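PDB 2VSE: mosquitocidal toxin from Lysinibacillus sphaericus, which acts as a mosquitocidal toxin, probably ADP-ribosylating host proteins with one domain and binding cell-surface sugars with its ricin-B-like lectin domains. Local coordinates for residues 135-140 against 186-191; 757-762 against 776-781; 658-663 against 677-682; 378-383 against 391-396. All coordinates share one frame; numbering follows the deposited sequence.

In the fold
Contact 1 alone lies in the probable ADP-ribosyltransferase domain, and none of the four includes a bound ligand; contacts 4, 3 and 2, in chain order, belong to three different beta-trefoil modules, contact 3's of HA-17 type and the others of ricin-B-lectin type. None touches another. The centres of contacts 2 and 4 lie about 86 Å apart, on opposite sides of the chain's centre, and contact 1 is about 47 Å from contact 4, centre to centre. Contacts 2 and 3 approach within about 25 Å at their nearest atoms. In all three trefoils a tryptophan indole N-H, from Trp781, Trp688 or Trp406, bonds a backbone oxygen, of Leu757, Phe663 or Leu380 respectively.

Contact 1 of 4, residues 135-140 against 186-191; sequences NNNIIY and YHNGEI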
loop_
_atom_site.group_PDB
_atom_site.type_symbol
_atom_site.label_atom_id
_atom_site.label_comp_id
_atom_site.label_asym_id
_atom_site.label_seq_id
_atom_site.Cartn_x
_atom_site.Cartn_y
_atom_site.Cartn_z
ATOM N N ASN A 135 4.124 23.279 18.682
ATOM C CA ASN A 135 4.221 23.551 20.107
ATOM C C ASN A 135 2.856 23.748 20.759
ATOM O O ASN A 135 2.759 24.017 21.959
ATOM C CB ASN A 135 5.171 24.722 20.364
ATOM C CG ASN A 135 6.555 24.483 19.775
ATOM O OD1 ASN A 135 6.907 23.347 19.407
ATOM N ND2 ASN A 135 7.340 25.552 19.674
ATOM N N ASN A 136 1.807 23.576 19.963
ATOM C CA ASN A 136 0.443 23.655 20.456
ATOM C C ASN A 136 -0.218 22.288 20.492
ATOM O O ASN A 136 -0.218 21.560 19.495
ATOM C CB ASN A 136 -0.373 24.637 19.613
ATOM C CG ASN A 136 0.136 26.056 19.732
ATOM O OD1 ASN A 136 -0.543 26.926 20.276
ATOM N ND2 ASN A 136 1.348 26.296 19.242
ATOM N N ASN A 137 -0.755 21.945 21.659
ATOM C CA ASN A 137 -1.497 20.700 21.874
ATOM C C ASN A 137 -0.748 19.417 21.486
ATOM O O ASN A 137 0.487 19.371 21.514
ATOM C CB ASN A 137 -2.880 20.770 21.203
ATOM C CG ASN A 137 -3.680 21.992 21.629
ATOM O OD1 ASN A 137 -4.157 22.755 20.790
ATOM N ND2 ASN A 137 -3.827 22.184 22.940
ATOM N N ILE A 138 -1.505 18.387 21.118
ATOM C CA ILE A 138 -0.959 17.059 20.887
ATOM C C ILE A 138 -0.622 16.804 19.407
ATOM O O ILE A 138 -1.512 16.731 18.549
ATOM C CB ILE A 138 -1.912 15.963 21.436
ATOM C CG1 ILE A 138 -2.214 16.211 22.921
ATOM C CG2 ILE A 138 -1.320 14.565 21.211
ATOM C CD1 ILE A 138 -3.498 15.565 23.428
ATOM N N ILE A 139 0.673 16.678 19.121
ATOM C CA ILE A 139 1.150 16.263 17.799
ATOM C C ILE A 139 2.188 15.141 17.960
ATOM O O ILE A 139 2.767 14.968 19.042
ATOM C CB ILE A 139 1.713 17.460 16.959
ATOM C CG1 ILE A 139 1.809 17.073 15.476
ATOM C CG2 ILE A 139 3.058 17.940 17.508
ATOM C CD1 ILE A 139 2.295 18.169 14.541
ATOM N N TYR A 140 2.414 14.390 16.886
ATOM C CA TYR A 140 3.343 13.263 16.904
ATOM C C TYR A 140 4.402 13.399 15.829
ATOM O O TYR A 140 4.139 13.960 14.762
ATOM C CB TYR A 140 2.587 11.950 16.699
ATOM C CG TYR A 140 1.715 11.576 17.860
ATOM C CD1 TYR A 140 2.212 10.783 18.888
ATOM C CD2 TYR A 140 0.394 12.022 17.943
ATOM C CE1 TYR A 140 1.425 10.437 19.971
ATOM C CE2 TYR A 140 -0.409 11.681 19.034
ATOM C CZ TYR A 140 0.122 10.882 20.045
ATOM O OH TYR A 140 -0.640 10.520 21.133
ATOM N N TYR A 186 4.197 14.557 21.642
ATOM C CA TYR A 186 4.349 15.919 22.132
ATOM C C TYR A 186 3.065 16.425 22.767
ATOM O O TYR A 186 1.995 16.370 22.164
ATOM C CB TYR A 186 4.730 16.858 20.996
ATOM C CG TYR A 186 6.154 16.757 20.509
ATOM C CD1 TYR A 186 7.174 17.482 21.126
ATOM C CD2 TYR A 186 6.480 15.967 19.403
ATOM C CE1 TYR A 186 8.486 17.414 20.667
ATOM C CE2 TYR A 186 7.791 15.890 18.935
ATOM C CZ TYR A 186 8.787 16.618 19.571
ATOM O OH TYR A 186 10.083 16.553 19.117
ATOM N N HIS A 187 3.187 16.905 23.997
ATOM C CA HIS A 187 2.128 17.640 24.661
ATOM C C HIS A 187 2.645 19.051 24.853
ATOM O O HIS A 187 3.609 19.270 25.592
ATOM C CB HIS A 187 1.786 17.006 26.009
ATOM C CG HIS A 187 0.913 15.792 25.907
ATOM N ND1 HIS A 187 -0.077 15.511 26.826
ATOM C CD2 HIS A 187 0.872 14.794 24.993
ATOM C CE1 HIS A 187 -0.682 14.386 26.487
ATOM N NE2 HIS A 187 -0.129 13.935 25.375
ATOM N N ASN A 188 2.013 19.994 24.156
ATOM C CA ASN A 188 2.380 21.415 24.184
ATOM C C ASN A 188 3.884 21.704 24.039
ATOM O O ASN A 188 4.468 22.418 24.862
ATOM C CB ASN A 188 1.814 22.108 25.442
ATOM C CG ASN A 188 0.290 22.156 25.458
ATOM O OD1 ASN A 188 -0.342 22.662 24.528
ATOM N ND2 ASN A 188 -0.301 21.642 26.532
ATOM N N GLY A 189 4.503 21.139 23.004
ATOM C CA GLY A 189 5.904 21.424 22.683
ATOM C C GLY A 189 6.940 20.477 23.270
ATOM O O GLY A 189 7.979 20.232 22.649
ATOM N N GLU A 190 6.660 19.954 24.466
ATOM C CA GLU A 190 7.577 19.060 25.191
ATOM C C GLU A 190 7.334 17.616 24.795
ATOM O O GLU A 190 6.191 17.227 24.566
ATOM C CB GLU A 190 7.363 19.177 26.705
ATOM C CG GLU A 190 6.958 20.552 27.189
ATOM C CD GLU A 190 8.141 21.471 27.378
ATOM O OE1 GLU A 190 8.207 22.513 26.682
ATOM O OE2 GLU A 190 9.005 21.149 28.221
ATOM N N ILE A 191 8.395 16.812 24.743
ATOM C CA ILE A 191 8.254 15.385 24.439
ATOM C C ILE A 191 7.922 14.623 25.711
ATOM O O ILE A 191 8.646 14.723 26.690
ATOM C CB ILE A 191 9.538 14.790 23.810
ATOM C CG1 ILE A 191 10.055 15.683 22.676
ATOM C CG2 ILE A 191 9.273 13.371 23.279
ATOM C CD1 ILE A 191 11.570 15.669 22.495
HETATM O O HOH W 1 3.064 19.967 21.034
#
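Ile139 and Tyr186 form the tight end of this contact. They make an antiparallel hydrogen-bonded pair: Tyr186 N donates to Ile139 O at 3.0 Å, in line with the carbonyl bond (C=O...N 179°), while the return bond from Ile139 N to Tyr186 O is weak at 3.3 Å. On their shared side of the sheet Ile139 CG2 rests on Tyr186 CB at 4.0 Å, and Trp69 of strand 66-70 touches both side chains. Across the sheet, Ile138 and His187 run side by side. Ile138 CG1 sits over a face of the imidazole, 4.1 Å from the His187 ring centroid and 16° off its normal, a CH-pi contact; Glu185 OE2 bonds NE2, which would limit rotation of the ring. Strands 138-144 and 180-187 are neighbours in the mixed sheet of the Scabin-like, ADP-ribosyltransferase-type domain, and a type I' turn from His187 to Glu190 joins strand 180-187 to the antiparallel strand 190-196. Around that turn the packing gives way to polar links among exposed asparagines. With CG anti to its own carbonyl carbon (chi1 -65°), Asn188 presents OD1 to Asn137 N at 3.0 Å, and Asn188 N donates to Asn137 O at 3.1 Å; in both bonds the donor stands well above the carbonyl plane. A water bridges Asn137 O and Gly189 N, 2.7 Å from each.

Contact 2 of 4, residues 757-762 against 776-781; sequences LYFQGG and DLRSYW
Leu757 and Trp781 meet through the indole N-H: Trp781 NE1 donates to Leu757 O at 3.0 Å. The oxygen lies in the indole plane, while the donor stands 65° out of the carbonyl plane and so not on a lone pair. Leu757 CB packs beside the same nitrogen, 3.6 Å from Trp781 NE1. Two residues on from Leu757, Phe759 N donates to Arg778 O at 2.9 Å. Between these links Tyr758 reaches across, its CG opposite the backbone nitrogen (chi1 -163°), which swings the ring toward the aspartate: its OH donates to Asp776 OD2 at 2.7 Å, on that oxygen's syn lone pair, with ring and carboxylate planes almost perpendicular (89°). Arg778 CB covers one face of this ring, 3.8 Å from the Tyr758 centroid, as a CH-pi contact, and the extended arginine carries NH1 to within 3.7 Å of Phe759 CD2. These groups belong to the ricin-B beta-trefoil, where Ser779-Tyr780-Trp781 resembles a QxW motif with serine in the glutamine position. The second shell is the 3-10 turn itself. Asp776 OD1 accepts Arg778 N at 3.1 Å, an Asx turn, leaving its other oxygen for the tyrosine, and Asp776 O is gripped by both Ser779 N and Ser779 OG. Gln749 NE2 bonds that same hydroxyl, Asn796 ND2 provides Arg778 O with a further donor, and Phe798 forms a cation-pi contact with the guanidinium. Ile750, Ile794 and Leu804 press on Trp781 from neighbouring strands.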
loop_
_atom_site.group_PDB
_atom_site.type_symbol
_atom_site.label_atom_id
_atom_site.label_comp_id
_atom_site.label_asym_id
_atom_site.label_seq_id
_atom_site.Cartn_x
_atom_site.Cartn_y
_atom_site.Cartn_z
ATOM N N LEU A 757 -15.927 28.959 -25.773
ATOM C CA LEU A 757 -15.625 27.972 -26.804
ATOM C C LEU A 757 -16.943 27.386 -27.304
ATOM O O LEU A 757 -17.732 26.835 -26.523
ATOM C CB LEU A 757 -14.743 26.866 -26.239
ATOM C CG LEU A 757 -13.506 26.516 -27.058
ATOM C CD1 LEU A 757 -12.621 27.742 -27.336
ATOM C CD2 LEU A 757 -12.707 25.427 -26.357
ATOM N N TYR A 758 -17.186 27.515 -28.604
ATOM C CA TYR A 758 -18.523 27.289 -29.155
ATOM C C TYR A 758 -18.468 26.513 -30.482
ATOM O O TYR A 758 -17.760 26.886 -31.419
ATOM C CB TYR A 758 -19.196 28.632 -29.358
ATOM C CG TYR A 758 -20.683 28.563 -29.530
ATOM C CD1 TYR A 758 -21.529 28.515 -28.424
ATOM C CD2 TYR A 758 -21.259 28.568 -30.813
ATOM C CE1 TYR A 758 -22.882 28.448 -28.587
ATOM C CE2 TYR A 758 -22.627 28.515 -30.975
ATOM C CZ TYR A 758 -23.432 28.463 -29.865
ATOM O OH TYR A 758 -24.792 28.421 -30.030
ATOM N N PHE A 759 -19.235 25.437 -30.540
ATOM C CA PHE A 759 -19.275 24.517 -31.684
ATOM C C PHE A 759 -20.004 25.148 -32.847
ATOM O O PHE A 759 -21.050 25.767 -32.676
ATOM C CB PHE A 759 -19.994 23.239 -31.253
ATOM C CG PHE A 759 -20.188 22.230 -32.338
ATOM C CD1 PHE A 759 -19.116 21.495 -32.833
ATOM C CD2 PHE A 759 -21.455 21.969 -32.822
ATOM C CE1 PHE A 759 -19.304 20.548 -33.817
ATOM C CE2 PHE A 759 -21.652 21.017 -33.811
ATOM C CZ PHE A 759 -20.582 20.301 -34.305
ATOM N N GLN A 760 -19.445 24.973 -34.037
ATOM C CA GLN A 760 -19.970 25.597 -35.241
ATOM C C GLN A 760 -20.204 24.571 -36.329
ATOM O O GLN A 760 -20.417 24.919 -37.482
ATOM C CB GLN A 760 -19.004 26.673 -35.762
ATOM C CG GLN A 760 -18.829 27.872 -34.861
ATOM C CD GLN A 760 -19.988 28.826 -34.978
ATOM O OE1 GLN A 760 -19.886 29.841 -35.669
ATOM N NE2 GLN A 760 -21.111 28.504 -34.328
ATOM N N GLY A 761 -20.170 23.301 -35.957
ATOM C CA GLY A 761 -20.352 22.225 -36.927
ATOM C C GLY A 761 -19.052 21.467 -37.113
ATOM O O GLY A 761 -17.969 22.022 -36.923
ATOM N N GLY A 762 -19.160 20.188 -37.475
ATOM C CA GLY A 762 -18.016 19.383 -37.862
ATOM C C GLY A 762 -17.357 20.007 -39.072
ATOM O O GLY A 762 -18.053 20.579 -39.929
ATOM N N ASP A 776 -27.223 25.834 -23.701
ATOM C CA ASP A 776 -26.736 25.734 -25.086
ATOM C C ASP A 776 -25.595 24.702 -25.222
ATOM O O ASP A 776 -24.423 25.000 -24.981
ATOM C CB ASP A 776 -26.306 27.114 -25.604
ATOM C CG ASP A 776 -26.023 27.150 -27.117
ATOM O OD1 ASP A 776 -25.821 26.108 -27.778
ATOM O OD2 ASP A 776 -25.978 28.270 -27.656
ATOM N N LEU A 777 -25.960 23.487 -25.625
ATOM C CA LEU A 777 -25.004 22.379 -25.710
ATOM C C LEU A 777 -23.816 22.655 -26.632
ATOM O O LEU A 777 -22.767 22.022 -26.501
ATOM C CB LEU A 777 -25.697 21.061 -26.082
ATOM C CG LEU A 777 -26.673 20.476 -25.039
ATOM C CD1 LEU A 777 -27.251 19.151 -25.508
ATOM C CD2 LEU A 777 -26.031 20.316 -23.644
ATOM N N ARG A 778 -23.954 23.616 -27.541
ATOM C CA ARG A 778 -22.814 23.976 -28.384
ATOM C C ARG A 778 -21.646 24.578 -27.596
ATOM O O ARG A 778 -20.517 24.566 -28.084
ATOM C CB ARG A 778 -23.209 24.909 -29.529
ATOM C CG ARG A 778 -24.155 24.316 -30.562
ATOM C CD ARG A 778 -24.441 25.348 -31.639
ATOM N NE ARG A 778 -25.441 24.872 -32.577
ATOM C CZ ARG A 778 -25.166 24.394 -33.788
ATOM N NH1 ARG A 778 -23.896 24.342 -34.225
ATOM N NH2 ARG A 778 -26.158 23.976 -34.570
ATOM N N SER A 779 -21.918 25.113 -26.406
ATOM C CA SER A 779 -20.888 25.673 -25.542
ATOM C C SER A 779 -20.358 24.681 -24.476
ATOM O O SER A 779 -19.509 25.052 -23.647
ATOM C CB SER A 779 -21.412 26.935 -24.862
ATOM O OG SER A 779 -22.412 26.615 -23.925
ATOM N N TYR A 780 -20.857 23.439 -24.509
ATOM C CA TYR A 780 -20.477 22.410 -23.541
ATOM C C TYR A 780 -19.520 21.403 -24.136
ATOM O O TYR A 780 -19.652 21.021 -25.291
ATOM C CB TYR A 780 -21.710 21.706 -22.982
ATOM C CG TYR A 780 -22.353 22.504 -21.881
ATOM C CD1 TYR A 780 -21.861 22.454 -20.574
ATOM C CD2 TYR A 780 -23.444 23.339 -22.148
ATOM C CE1 TYR A 780 -22.434 23.208 -19.573
ATOM C CE2 TYR A 780 -24.031 24.085 -21.153
ATOM C CZ TYR A 780 -23.519 24.021 -19.868
ATOM O OH TYR A 780 -24.100 24.764 -18.877
ATOM N N TRP A 781 -18.539 20.981 -23.349
ATOM C CA TRP A 781 -17.509 20.074 -23.845
ATOM C C TRP A 781 -17.274 18.972 -22.812
ATOM O O TRP A 781 -17.235 19.239 -21.596
ATOM C CB TRP A 781 -16.216 20.852 -24.114
ATOM C CG TRP A 781 -16.452 22.008 -25.078
ATOM C CD1 TRP A 781 -16.852 23.268 -24.755
ATOM C CD2 TRP A 781 -16.336 21.983 -26.512
ATOM N NE1 TRP A 781 -16.997 24.025 -25.891
ATOM C CE2 TRP A 781 -16.683 23.266 -26.981
ATOM C CE3 TRP A 781 -15.973 20.999 -27.442
ATOM C CZ2 TRP A 781 -16.665 23.605 -28.337
ATOM C CZ3 TRP A 781 -15.966 21.330 -28.802
ATOM C CH2 TRP A 781 -16.302 22.623 -29.230
HETATM O O HOH W 2 -17.612 26.845 -23.802
#

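Contact 3 of 4, residues 658-663 against 677-682; sequences NPNKIF and AQDVTG
The Asn660 amide and the Asp679 carboxylate lie nearly parallel, their planes 7° apart, with Asn660 ND2 3.3 Å from Asp679 OD1; the angle is too poor for a hydrogen bond. The amide oxygen instead meets a methyl group, Val680 CG2, 3.4 Å from Asn660 OD1. Above the carboxylate comes Lys661, whose NZ forms a salt bridge to Asp679 OD1 at 2.8 Å, 48° out of the carboxylate plane. The lysine starts alongside the aspartate, and its bend at chi2 (-70°) turns the amine onto that oxygen. A water accepts from Lys661 NZ and donates to Ala677 O. On the face that carries Ile662 and Gln678, Ile662 meets Val680, just past the end of the strand, at about a right angle, with CG2 of the isoleucine 3.3 Å from Val680 CG1, closer than methyls usually come and so doubtful at this resolution; Arg654 touches both. In the backbone, Ile662 N and O bond Gln678 O and N, both at 3.0 Å; Val680 N continues the ladder to Asn660 O at 3.1 Å. Phe663 meets Trp641 edge-to-face, and also meets Phe653 and Trp688. Strands 661-664 and 673-679 form a beta hairpin of a beta-trefoil; Trp688 NE1 bonds Phe663 O and Gln686 bonds Asp679 O and Thr681 N, these two being the Trp and Gln of a Gln-Lys-Trp sequence, as in the QxW motif of ricin-B lectins.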
loop_
_atom_site.group_PDB
_atom_site.type_symbol
_atom_site.label_atom_id
_atom_site.label_comp_id
_atom_site.label_asym_id
_atom_site.label_seq_id
_atom_site.Cartn_x
_atom_site.Cartn_y
_atom_site.Cartn_z
ATOM N N ASN A 658 -20.836 -17.783 -11.899
ATOM C CA ASN A 658 -19.657 -18.489 -12.394
ATOM C C ASN A 658 -18.530 -17.480 -12.595
ATOM O O ASN A 658 -18.418 -16.883 -13.664
ATOM C CB ASN A 658 -19.988 -19.234 -13.698
ATOM C CG ASN A 658 -18.884 -20.194 -14.140
ATOM O OD1 ASN A 658 -17.744 -20.115 -13.681
ATOM N ND2 ASN A 658 -19.224 -21.105 -15.043
ATOM N N PRO A 659 -17.713 -17.251 -11.548
ATOM C CA PRO A 659 -16.645 -16.241 -11.582
ATOM C C PRO A 659 -15.597 -16.452 -12.676
ATOM O O PRO A 659 -14.740 -15.589 -12.878
ATOM C CB PRO A 659 -16.027 -16.347 -10.184
ATOM C CG PRO A 659 -17.130 -16.893 -9.347
ATOM C CD PRO A 659 -17.788 -17.899 -10.229
ATOM N N ASN A 660 -15.672 -17.587 -13.370
ATOM C CA ASN A 660 -14.871 -17.834 -14.572
ATOM C C ASN A 660 -15.430 -17.086 -15.793
ATOM O O ASN A 660 -14.745 -16.954 -16.805
ATOM C CB ASN A 660 -14.777 -19.350 -14.838
ATOM C CG ASN A 660 -13.846 -19.708 -16.006
ATOM O OD1 ASN A 660 -12.814 -19.068 -16.229
ATOM N ND2 ASN A 660 -14.212 -20.753 -16.746
ATOM N N LYS A 661 -16.669 -16.598 -15.686
ATOM C CA LYS A 661 -17.317 -15.815 -16.747
ATOM C C LYS A 661 -17.237 -14.305 -16.518
ATOM O O LYS A 661 -17.479 -13.818 -15.413
ATOM C CB LYS A 661 -18.796 -16.194 -16.900
ATOM C CG LYS A 661 -19.069 -17.629 -17.316
ATOM C CD LYS A 661 -18.668 -17.918 -18.756
ATOM C CE LYS A 661 -18.846 -19.397 -19.072
ATOM N NZ LYS A 661 -18.134 -19.770 -20.318
ATOM N N ILE A 662 -16.915 -13.574 -17.579
ATOM C CA ILE A 662 -16.909 -12.115 -17.554
ATOM C C ILE A 662 -17.687 -11.570 -18.741
ATOM O O ILE A 662 -17.952 -12.300 -19.699
ATOM C CB ILE A 662 -15.500 -11.580 -17.684
ATOM C CG1 ILE A 662 -14.905 -12.048 -19.020
ATOM C CG2 ILE A 662 -14.665 -11.989 -16.480
ATOM C CD1 ILE A 662 -13.442 -11.906 -19.082
ATOM N N PHE A 663 -18.053 -10.295 -18.692
ATOM C CA PHE A 663 -18.676 -9.679 -19.862
ATOM C C PHE A 663 -17.702 -8.846 -20.694
ATOM O O PHE A 663 -16.985 -7.976 -20.177
ATOM C CB PHE A 663 -20.002 -8.947 -19.552
ATOM C CG PHE A 663 -19.864 -7.721 -18.686
ATOM C CD1 PHE A 663 -19.565 -6.480 -19.245
ATOM C CD2 PHE A 663 -20.085 -7.794 -17.315
ATOM C CE1 PHE A 663 -19.452 -5.346 -18.450
ATOM C CE2 PHE A 663 -19.991 -6.661 -16.513
ATOM C CZ PHE A 663 -19.666 -5.440 -17.077
ATOM N N ALA A 677 -20.752 -13.224 -22.648
ATOM C CA ALA A 677 -20.115 -13.831 -21.494
ATOM C C ALA A 677 -19.071 -14.799 -22.014
ATOM O O ALA A 677 -19.335 -15.558 -22.949
ATOM C CB ALA A 677 -21.138 -14.547 -20.640
ATOM N N GLN A 678 -17.877 -14.756 -21.433
ATOM C CA GLN A 678 -16.781 -15.597 -21.907
ATOM C C GLN A 678 -15.818 -15.974 -20.789
ATOM O O GLN A 678 -15.729 -15.276 -19.782
ATOM C CB GLN A 678 -16.043 -14.915 -23.072
ATOM C CG GLN A 678 -16.132 -13.383 -23.080
ATOM C CD GLN A 678 -15.174 -12.717 -24.059
ATOM O OE1 GLN A 678 -14.410 -13.377 -24.759
ATOM N NE2 GLN A 678 -15.208 -11.400 -24.098
ATOM N N ASP A 679 -15.116 -17.092 -20.968
ATOM C CA ASP A 679 -14.044 -17.497 -20.065
ATOM C C ASP A 679 -12.951 -16.421 -20.007
ATOM O O ASP A 679 -12.550 -15.870 -21.039
ATOM C CB ASP A 679 -13.461 -18.849 -20.504
ATOM C CG ASP A 679 -14.500 -19.983 -20.503
ATOM O OD1 ASP A 679 -15.434 -19.966 -19.669
ATOM O OD2 ASP A 679 -14.374 -20.908 -21.338
ATOM N N VAL A 680 -12.494 -16.103 -18.800
ATOM C CA VAL A 680 -11.421 -15.125 -18.632
ATOM C C VAL A 680 -10.199 -15.525 -19.439
ATOM O O VAL A 680 -9.739 -16.670 -19.378
ATOM C CB VAL A 680 -11.020 -14.909 -17.152
ATOM C CG1 VAL A 680 -11.956 -13.936 -16.504
ATOM C CG2 VAL A 680 -10.977 -16.232 -16.377
ATOM N N THR A 681 -9.680 -14.570 -20.195
ATOM C CA THR A 681 -8.587 -14.851 -21.095
ATOM C C THR A 681 -7.468 -13.818 -20.942
ATOM O O THR A 681 -6.356 -14.012 -21.440
ATOM C CB THR A 681 -9.110 -14.962 -22.543
ATOM O OG1 THR A 681 -8.142 -15.629 -23.361
ATOM C CG2 THR A 681 -9.437 -13.598 -23.124
ATOM N N GLY A 682 -7.774 -12.733 -20.234
ATOM C CA GLY A 682 -6.820 -11.651 -20.006
ATOM C C GLY A 682 -6.642 -10.688 -21.164
ATOM O O GLY A 682 -5.973 -9.666 -21.013
HETATM O O HOH W 3 -18.317 -18.582 -22.690
#

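Contact 4 of 4, residues 378-383 against 391-396; sequences KILDLK and TPLVVS
Strands 379-382 and 393-396 pair antiparallel with a strong twist, their axes 133° apart; Ile379-Ser396 and Asp381-Val394 are the hydrogen-bonded pairs, and each exchanges two backbone bonds, for example Ile379 N to Ser396 O and Val394 N to Asp381 O, both 2.8 Å. Lys383 N continues the ladder to Pro392 O at 3.2 Å. On the buried side Leu393 sits between two leucines, its CD2 3.9 Å from Leu380 CD1 and its CD1 4.0 Å from Leu382 CD2. On the other face, with Ile379 and Val394, Asp381 and Ser396 form a polar pair. Asp381 turns its CG opposite the backbone nitrogen (chi1 -153°), which sets the carboxylate beside Ser396; Ser396 OG donates to Asp381 OD2 at 3.0 Å on the anti lone pair. Asp381 OD1 takes Leu382 N from above the carboxylate plane and also Ser403 OG, so several donors hold the group. At one end Lys378 crosses Val395 at about a right angle, CB 3.4 Å from Val395 CG2, while its NZ is hydrogen-bonded to Gln343 OE1. Trp406 packs on Leu382 and Leu393 and bonds Leu380 O through NE1; with Gln404, weakly bonded to Asp381 OD2, it forms the QxW motif of this ricin-type beta-trefoil.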
loop_
_atom_site.group_PDB
_atom_site.type_symbol
_atom_site.label_atom_id
_atom_site.label_comp_id
_atom_site.label_asym_id
_atom_site.label_seq_id
_atom_site.Cartn_x
_atom_site.Cartn_y
_atom_site.Cartn_z
ATOM N N LYS A 378 34.544 -13.039 30.846
ATOM C CA LYS A 378 33.785 -14.213 30.428
ATOM C C LYS A 378 32.617 -13.844 29.506
ATOM O O LYS A 378 31.633 -13.227 29.929
ATOM C CB LYS A 378 33.313 -15.022 31.643
ATOM C CG LYS A 378 34.449 -15.660 32.485
ATOM C CD LYS A 378 35.378 -16.546 31.652
ATOM C CE LYS A 378 36.633 -16.947 32.423
ATOM N NZ LYS A 378 36.409 -18.142 33.280
ATOM N N ILE A 379 32.741 -14.236 28.241
ATOM C CA ILE A 379 31.784 -13.856 27.199
ATOM C C ILE A 379 30.866 -15.017 26.787
ATOM O O ILE A 379 31.308 -16.159 26.656
ATOM C CB ILE A 379 32.532 -13.237 25.981
ATOM C CG1 ILE A 379 33.117 -11.879 26.378
ATOM C CG2 ILE A 379 31.614 -13.053 24.788
ATOM C CD1 ILE A 379 34.580 -11.690 26.005
ATOM N N LEU A 380 29.587 -14.699 26.602
ATOM C CA LEU A 380 28.561 -15.663 26.225
ATOM C C LEU A 380 28.803 -16.203 24.820
ATOM O O LEU A 380 28.907 -15.432 23.863
ATOM C CB LEU A 380 27.185 -15.008 26.304
ATOM C CG LEU A 380 25.963 -15.923 26.234
ATOM C CD1 LEU A 380 25.885 -16.862 27.441
ATOM C CD2 LEU A 380 24.702 -15.087 26.132
ATOM N N ASP A 381 28.863 -17.529 24.712
ATOM C CA ASP A 381 29.347 -18.216 23.518
ATOM C C ASP A 381 28.677 -19.590 23.393
ATOM O O ASP A 381 28.001 -20.048 24.319
ATOM C CB ASP A 381 30.875 -18.376 23.622
ATOM C CG ASP A 381 31.575 -18.458 22.263
ATOM O OD1 ASP A 381 30.897 -18.543 21.216
ATOM O OD2 ASP A 381 32.826 -18.445 22.244
ATOM N N LEU A 382 28.856 -20.229 22.235
ATOM C CA LEU A 382 28.445 -21.616 22.005
ATOM C C LEU A 382 29.670 -22.525 22.132
ATOM O O LEU A 382 30.737 -22.200 21.607
ATOM C CB LEU A 382 27.852 -21.778 20.601
ATOM C CG LEU A 382 26.647 -20.952 20.122
ATOM C CD1 LEU A 382 26.487 -21.096 18.624
ATOM C CD2 LEU A 382 25.363 -21.349 20.813
ATOM N N LYS A 383 29.517 -23.657 22.817
ATOM C CA LYS A 383 30.628 -24.590 23.041
ATOM C C LYS A 383 31.324 -24.988 21.738
ATOM O O LYS A 383 30.673 -25.430 20.788
ATOM C CB LYS A 383 30.143 -25.834 23.789
ATOM C CG LYS A 383 31.247 -26.785 24.234
ATOM C CD LYS A 383 30.662 -27.984 24.953
ATOM C CE LYS A 383 31.747 -28.881 25.512
ATOM N NZ LYS A 383 31.143 -29.957 26.339
ATOM N N THR A 391 23.683 -28.005 21.603
ATOM C CA THR A 391 25.049 -27.706 22.057
ATOM C C THR A 391 25.030 -26.571 23.078
ATOM O O THR A 391 24.521 -25.485 22.787
ATOM C CB THR A 391 26.063 -27.404 20.919
ATOM O OG1 THR A 391 25.692 -26.201 20.238
ATOM C CG2 THR A 391 26.187 -28.593 19.928
ATOM N N PRO A 392 25.598 -26.824 24.279
ATOM C CA PRO A 392 25.431 -25.946 25.442
ATOM C C PRO A 392 25.932 -24.537 25.198
ATOM O O PRO A 392 26.951 -24.348 24.533
ATOM C CB PRO A 392 26.310 -26.605 26.521
ATOM C CG PRO A 392 26.509 -27.998 26.077
ATOM C CD PRO A 392 26.483 -27.966 24.581
ATOM N N LEU A 393 25.215 -23.557 25.734
ATOM C CA LEU A 393 25.759 -22.219 25.846
ATOM C C LEU A 393 26.813 -22.231 26.932
ATOM O O LEU A 393 26.598 -22.789 28.011
ATOM C CB LEU A 393 24.671 -21.200 26.166
ATOM C CG LEU A 393 24.138 -20.403 24.975
ATOM C CD1 LEU A 393 23.182 -21.226 24.125
ATOM C CD2 LEU A 393 23.462 -19.143 25.476
ATOM N N VAL A 394 27.968 -21.646 26.628
ATOM C CA VAL A 394 29.072 -21.573 27.578
ATOM C C VAL A 394 29.551 -20.144 27.769
ATOM O O VAL A 394 29.110 -19.218 27.093
ATOM C CB VAL A 394 30.301 -22.428 27.146
ATOM C CG1 VAL A 394 29.954 -23.909 27.082
ATOM C CG2 VAL A 394 30.891 -21.931 25.820
ATOM N N VAL A 395 30.472 -19.981 28.705
ATOM C CA VAL A 395 31.196 -18.740 28.851
ATOM C C VAL A 395 32.624 -19.026 28.366
ATOM O O VAL A 395 33.149 -20.124 28.584
ATOM C CB VAL A 395 31.096 -18.229 30.314
ATOM C CG1 VAL A 395 32.347 -18.518 31.102
ATOM C CG2 VAL A 395 30.736 -16.746 30.345
ATOM N N SER A 396 33.225 -18.071 27.657
ATOM C CA SER A 396 34.593 -18.234 27.149
ATOM C C SER A 396 35.299 -16.892 26.967
ATOM O O SER A 396 34.654 -15.840 26.939
ATOM C CB SER A 396 34.611 -19.028 25.834
ATOM O OG SER A 396 34.427 -18.185 24.711
#